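Local coordinates for protein succinate dehydrogenase (Membrane anchor subunit) (Mycolicibacterium smegmatis, PDB 7D6V) that anchors a mycobacterial succinate dehydrogenase in the membrane, holds an iron-sulfur cluster within it and probably passes electrons from succinate oxidation on to quinone, at residues Y48-V61 with V252-G264. Sequence-based numbering, arbitrary orientation.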
loop_
_atom_site.group_PDB
_atom_site.type_symbol
_atom_site.label_atom_id
_atom_site.label_comp_id
_atom_site.label_asym_id
_atom_site.label_seq_id
_atom_site.Cartn_x
_atom_site.Cartn_y
_atom_site.Cartn_z
ATOM N N TYR C 48 -24.195 -40.202 9.321
ATOM C CA TYR C 48 -23.460 -41.357 9.822
ATOM C C TYR C 48 -23.328 -41.304 11.338
ATOM O O TYR C 48 -23.534 -42.310 12.025
ATOM C CB TYR C 48 -22.081 -41.437 9.167
ATOM C CG TYR C 48 -21.256 -42.613 9.639
ATOM C CD1 TYR C 48 -21.392 -43.859 9.050
ATOM C CD2 TYR C 48 -20.347 -42.479 10.679
ATOM C CE1 TYR C 48 -20.646 -44.935 9.481
ATOM C CE2 TYR C 48 -19.599 -43.548 11.114
ATOM C CZ TYR C 48 -19.752 -44.772 10.512
ATOM O OH TYR C 48 -19.006 -45.840 10.947
ATOM N N ALA C 49 -22.988 -40.131 11.876
ATOM C CA ALA C 49 -22.777 -40.006 13.310
ATOM C C ALA C 49 -24.057 -40.276 14.080
ATOM O O ALA C 49 -24.036 -40.982 15.091
ATOM C CB ALA C 49 -22.230 -38.619 13.640
ATOM N N THR C 50 -25.185 -39.736 13.615
ATOM C CA THR C 50 -26.448 -39.967 14.305
ATOM C C THR C 50 -26.817 -41.445 14.293
ATOM O O THR C 50 -27.148 -42.024 15.338
ATOM C CB THR C 50 -27.552 -39.135 13.660
ATOM O OG1 THR C 50 -27.048 -37.829 13.362
ATOM C CG2 THR C 50 -28.741 -39.016 14.594
ATOM N N ILE C 51 -26.752 -42.077 13.117
ATOM C CA ILE C 51 -27.134 -43.482 13.023
ATOM C C ILE C 51 -26.244 -44.338 13.917
ATOM O O ILE C 51 -26.728 -45.182 14.681
ATOM C CB ILE C 51 -27.089 -43.958 11.560
ATOM C CG1 ILE C 51 -28.121 -43.206 10.721
ATOM C CG2 ILE C 51 -27.335 -45.451 11.482
ATOM C CD1 ILE C 51 -28.078 -43.557 9.250
ATOM N N ARG C 52 -24.929 -44.118 13.855
ATOM C CA ARG C 52 -24.018 -44.961 14.617
ATOM C C ARG C 52 -24.112 -44.695 16.112
ATOM O O ARG C 52 -23.972 -45.626 16.912
ATOM C CB ARG C 52 -22.587 -44.767 14.126
ATOM C CG ARG C 52 -22.191 -45.751 13.050
ATOM C CD ARG C 52 -22.318 -47.174 13.552
ATOM N NE ARG C 52 -21.252 -47.509 14.488
ATOM C CZ ARG C 52 -21.260 -48.572 15.282
ATOM N NH1 ARG C 52 -22.283 -49.411 15.259
ATOM N NH2 ARG C 52 -20.244 -48.792 16.100
ATOM N N ALA C 53 -24.353 -43.445 16.512
ATOM C CA ALA C 53 -24.479 -43.130 17.926
ATOM C C ALA C 53 -25.749 -43.714 18.521
ATOM O O ALA C 53 -25.756 -44.104 19.693
ATOM C CB ALA C 53 -24.447 -41.618 18.129
ATOM N N PHE C 54 -26.828 -43.782 17.749
ATOM C CA PHE C 54 -28.061 -44.355 18.268
ATOM C C PHE C 54 -28.218 -45.839 17.966
ATOM O O PHE C 54 -29.218 -46.431 18.378
ATOM C CB PHE C 54 -29.265 -43.586 17.727
ATOM C CG PHE C 54 -29.480 -42.268 18.400
ATOM C CD1 PHE C 54 -30.074 -42.206 19.646
ATOM C CD2 PHE C 54 -29.073 -41.094 17.798
ATOM C CE1 PHE C 54 -30.265 -41.000 20.272
ATOM C CE2 PHE C 54 -29.264 -39.883 18.422
ATOM C CZ PHE C 54 -29.860 -39.836 19.659
ATOM N N TRP C 55 -27.265 -46.457 17.265
ATOM C CA TRP C 55 -27.395 -47.881 16.967
ATOM C C TRP C 55 -27.402 -48.724 18.236
ATOM O O TRP C 55 -28.198 -49.661 18.361
ATOM C CB TRP C 55 -26.276 -48.339 16.036
ATOM C CG TRP C 55 -26.597 -49.641 15.396
ATOM C CD1 TRP C 55 -26.269 -50.879 15.850
ATOM C CD2 TRP C 55 -27.348 -49.838 14.196
ATOM N NE1 TRP C 55 -26.757 -51.840 15.001
ATOM C CE2 TRP C 55 -27.425 -51.224 13.977
ATOM C CE3 TRP C 55 -27.958 -48.976 13.283
ATOM C CZ2 TRP C 55 -28.082 -51.768 12.879
ATOM C CZ3 TRP C 55 -28.611 -49.517 12.198
ATOM C CH2 TRP C 55 -28.667 -50.899 12.003
ATOM N N GLY C 56 -26.516 -48.421 19.180
ATOM C CA GLY C 56 -26.523 -49.102 20.455
ATOM C C GLY C 56 -25.823 -50.439 20.494
ATOM O O GLY C 56 -25.882 -51.118 21.524
ATOM N N SER C 57 -25.164 -50.847 19.413
ATOM C CA SER C 57 -24.441 -52.109 19.404
ATOM C C SER C 57 -23.251 -51.988 18.465
ATOM O O SER C 57 -23.117 -51.014 17.722
ATOM C CB SER C 57 -25.349 -53.274 19.000
ATOM O OG SER C 57 -25.639 -53.249 17.617
ATOM N N ALA C 58 -22.381 -52.997 18.521
ATOM C CA ALA C 58 -21.175 -53.081 17.696
ATOM C C ALA C 58 -20.263 -51.872 17.920
ATOM O O ALA C 58 -19.964 -51.104 17.006
ATOM C CB ALA C 58 -21.530 -53.243 16.215
ATOM N N TYR C 59 -19.815 -51.726 19.165
ATOM C CA TYR C 59 -18.969 -50.603 19.538
ATOM C C TYR C 59 -17.809 -50.984 20.447
ATOM O O TYR C 59 -17.019 -50.106 20.803
ATOM C CB TYR C 59 -19.810 -49.510 20.223
ATOM C CG TYR C 59 -20.523 -49.978 21.469
ATOM C CD1 TYR C 59 -19.909 -49.908 22.710
ATOM C CD2 TYR C 59 -21.804 -50.498 21.404
ATOM C CE1 TYR C 59 -20.548 -50.337 23.848
ATOM C CE2 TYR C 59 -22.454 -50.929 22.539
ATOM C CZ TYR C 59 -21.821 -50.847 23.759
ATOM O OH TYR C 59 -22.462 -51.276 24.894
ATOM N N TRP C 60 -17.676 -52.252 20.827
ATOM C CA TRP C 60 -16.692 -52.670 21.815
ATOM C C TRP C 60 -16.138 -54.032 21.434
ATOM O O TRP C 60 -16.904 -54.974 21.220
ATOM C CB TRP C 60 -17.331 -52.723 23.210
ATOM C CG TRP C 60 -16.515 -53.388 24.277
ATOM C CD1 TRP C 60 -16.783 -54.573 24.888
ATOM C CD2 TRP C 60 -15.326 -52.881 24.890
ATOM N NE1 TRP C 60 -15.828 -54.846 25.831
ATOM C CE2 TRP C 60 -14.921 -53.822 25.852
ATOM C CE3 TRP C 60 -14.560 -51.727 24.714
ATOM C CZ2 TRP C 60 -13.785 -53.647 26.632
ATOM C CZ3 TRP C 60 -13.434 -51.556 25.489
ATOM C CH2 TRP C 60 -13.058 -52.508 26.436
ATOM N N VAL C 61 -14.814 -54.134 21.350
ATOM C CA VAL C 61 -14.133 -55.413 21.184
ATOM C C VAL C 61 -13.605 -55.839 22.545
ATOM O O VAL C 61 -12.728 -55.179 23.115
ATOM C CB VAL C 61 -12.998 -55.327 20.155
ATOM C CG1 VAL C 61 -12.519 -56.717 19.793
ATOM C CG2 VAL C 61 -13.450 -54.586 18.920
ATOM N N VAL C 252 -14.941 -41.006 11.307
ATOM C CA VAL C 252 -15.814 -41.914 10.568
ATOM C C VAL C 252 -15.115 -43.245 10.311
ATOM O O VAL C 252 -15.702 -44.314 10.505
ATOM C CB VAL C 252 -16.293 -41.259 9.260
ATOM C CG1 VAL C 252 -17.008 -42.276 8.394
ATOM C CG2 VAL C 252 -17.206 -40.093 9.567
ATOM N N LEU C 253 -13.850 -43.204 9.883
ATOM C CA LEU C 253 -13.139 -44.454 9.618
ATOM C C LEU C 253 -12.862 -45.244 10.890
ATOM O O LEU C 253 -12.909 -46.478 10.871
ATOM C CB LEU C 253 -11.842 -44.214 8.843
ATOM C CG LEU C 253 -11.917 -43.966 7.330
ATOM C CD1 LEU C 253 -12.491 -42.629 6.924
ATOM C CD2 LEU C 253 -10.536 -44.157 6.722
ATOM N N THR C 254 -12.558 -44.570 11.999
ATOM C CA THR C 254 -12.344 -45.287 13.251
ATOM C C THR C 254 -13.608 -46.024 13.675
ATOM O O THR C 254 -13.564 -47.218 14.006
ATOM C CB THR C 254 -11.884 -44.310 14.330
ATOM O OG1 THR C 254 -10.876 -43.453 13.788
ATOM C CG2 THR C 254 -11.300 -45.059 15.516
ATOM N N ASP C 255 -14.755 -45.333 13.636
ATOM C CA ASP C 255 -16.028 -46.000 13.896
ATOM C C ASP C 255 -16.248 -47.174 12.955
ATOM O O ASP C 255 -16.647 -48.258 13.388
ATOM C CB ASP C 255 -17.191 -45.020 13.772
ATOM C CG ASP C 255 -18.439 -45.509 14.485
ATOM O OD1 ASP C 255 -18.876 -44.885 15.462
ATOM O OD2 ASP C 255 -18.996 -46.540 14.056
ATOM N N PHE C 256 -16.028 -46.965 11.657
ATOM C CA PHE C 256 -16.344 -48.004 10.687
ATOM C C PHE C 256 -15.495 -49.248 10.917
ATOM O O PHE C 256 -16.012 -50.373 10.912
ATOM C CB PHE C 256 -16.155 -47.463 9.272
ATOM C CG PHE C 256 -16.721 -48.347 8.207
ATOM C CD1 PHE C 256 -18.075 -48.618 8.170
ATOM C CD2 PHE C 256 -15.904 -48.906 7.246
ATOM C CE1 PHE C 256 -18.600 -49.432 7.198
ATOM C CE2 PHE C 256 -16.424 -49.719 6.271
ATOM C CZ PHE C 256 -17.774 -49.984 6.247
ATOM N N TYR C 257 -14.194 -49.064 11.150
ATOM C CA TYR C 257 -13.316 -50.202 11.394
ATOM C C TYR C 257 -13.698 -50.930 12.674
ATOM O O TYR C 257 -13.754 -52.167 12.705
ATOM C CB TYR C 257 -11.857 -49.743 11.457
ATOM C CG TYR C 257 -10.890 -50.887 11.647
ATOM C CD1 TYR C 257 -10.398 -51.591 10.563
ATOM C CD2 TYR C 257 -10.481 -51.272 12.914
ATOM C CE1 TYR C 257 -9.526 -52.639 10.732
ATOM C CE2 TYR C 257 -9.609 -52.318 13.090
ATOM C CZ TYR C 257 -9.135 -52.997 11.998
ATOM O OH TYR C 257 -8.262 -54.042 12.173
ATOM N N ILE C 258 -13.945 -50.182 13.754
ATOM C CA ILE C 258 -14.278 -50.834 15.016
ATOM C C ILE C 258 -15.586 -51.600 14.885
ATOM O O ILE C 258 -15.716 -52.719 15.385
ATOM C CB ILE C 258 -14.325 -49.810 16.164
ATOM C CG1 ILE C 258 -12.924 -49.287 16.458
ATOM C CG2 ILE C 258 -14.885 -50.444 17.421
ATOM C CD1 ILE C 258 -12.855 -48.359 17.638
ATOM N N MET C 259 -16.571 -51.014 14.200
ATOM C CA MET C 259 -17.830 -51.708 13.956
ATOM C C MET C 259 -17.616 -52.991 13.165
ATOM O O MET C 259 -18.224 -54.024 13.469
ATOM C CB MET C 259 -18.791 -50.789 13.210
ATOM C CG MET C 259 -20.149 -51.399 12.947
ATOM S SD MET C 259 -21.230 -50.252 12.084
ATOM C CE MET C 259 -20.477 -50.255 10.463
ATOM N N LEU C 260 -16.771 -52.939 12.133
ATOM C CA LEU C 260 -16.505 -54.136 11.344
ATOM C C LEU C 260 -15.894 -55.234 12.201
ATOM O O LEU C 260 -16.274 -56.405 12.091
ATOM C CB LEU C 260 -15.582 -53.797 10.178
ATOM C CG LEU C 260 -16.227 -53.112 8.982
ATOM C CD1 LEU C 260 -15.164 -52.452 8.140
ATOM C CD2 LEU C 260 -16.997 -54.128 8.176
ATOM N N VAL C 261 -14.954 -54.870 13.072
ATOM C CA VAL C 261 -14.305 -55.872 13.911
ATOM C C VAL C 261 -15.276 -56.426 14.952
ATOM O O VAL C 261 -15.275 -57.629 15.233
ATOM C CB VAL C 261 -13.040 -55.290 14.562
ATOM C CG1 VAL C 261 -12.382 -56.326 15.444
ATOM C CG2 VAL C 261 -12.076 -54.828 13.493
ATOM N N ALA C 262 -16.116 -55.572 15.540
ATOM C CA ALA C 262 -17.057 -56.057 16.547
ATOM C C ALA C 262 -18.089 -56.984 15.916
ATOM O O ALA C 262 -18.395 -58.052 16.459
ATOM C CB ALA C 262 -17.741 -54.891 17.246
ATOM N N SER C 263 -18.655 -56.589 14.775
ATOM C CA SER C 263 -19.622 -57.443 14.099
ATOM C C SER C 263 -18.968 -58.754 13.692
ATOM O O SER C 263 -19.322 -59.821 14.204
ATOM C CB SER C 263 -20.197 -56.732 12.875
ATOM O OG SER C 263 -20.925 -55.580 13.257
ATOM N N GLY C 264 -18.011 -58.683 12.772
ATOM C CA GLY C 264 -17.100 -59.781 12.540
ATOM C C GLY C 264 -16.183 -59.488 11.373
ATOM O O GLY C 264 -16.641 -59.192 10.263
#
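Tyr48 reaches across to Val252 and Asp255, bridging helices that cross at 38°. The axes of 48-55 and 252-264 approach to 11.4 Å. With CG anti to the backbone N (chi1 180°), its ring lies as a plate between two bumps: Val252 CG1 sits 4.1 Å from the ring centroid in a CH-pi contact, while Arg52 CG presses on the opposite face. Asp255 CB meets the ring edge. Bends at chi2 and chi3 fold Arg52 into the groove between the helices, one turn on from Tyr48, where NE forms a salt bridge with Asp255 OD2 (2.5 Å). The guanidinium and carboxylate planes stand 83° apart. Met259 SD covers one guanidinium face, 3.4 Å from Arg52 NH1. The same guanidinium bonds Ser57 O through NH1 and Ala58 O through NH2, tying the chain that follows the helix back to its last turn. At Ala58 the backbones approach to 5.2 Å between its CA and that of Met259, and Ala262 CB fits against Ala58 CA at 3.9 Å. Farther along, Val61 CG2 meets Val261 CG1 at 4.0 Å. The contact thus joins the end of helix 33-55 and strand 60-61 to the last helix, 240-264; strand 66-67 pairs with 60-61, and helix 188-204 packs against Thr254 and Tyr257.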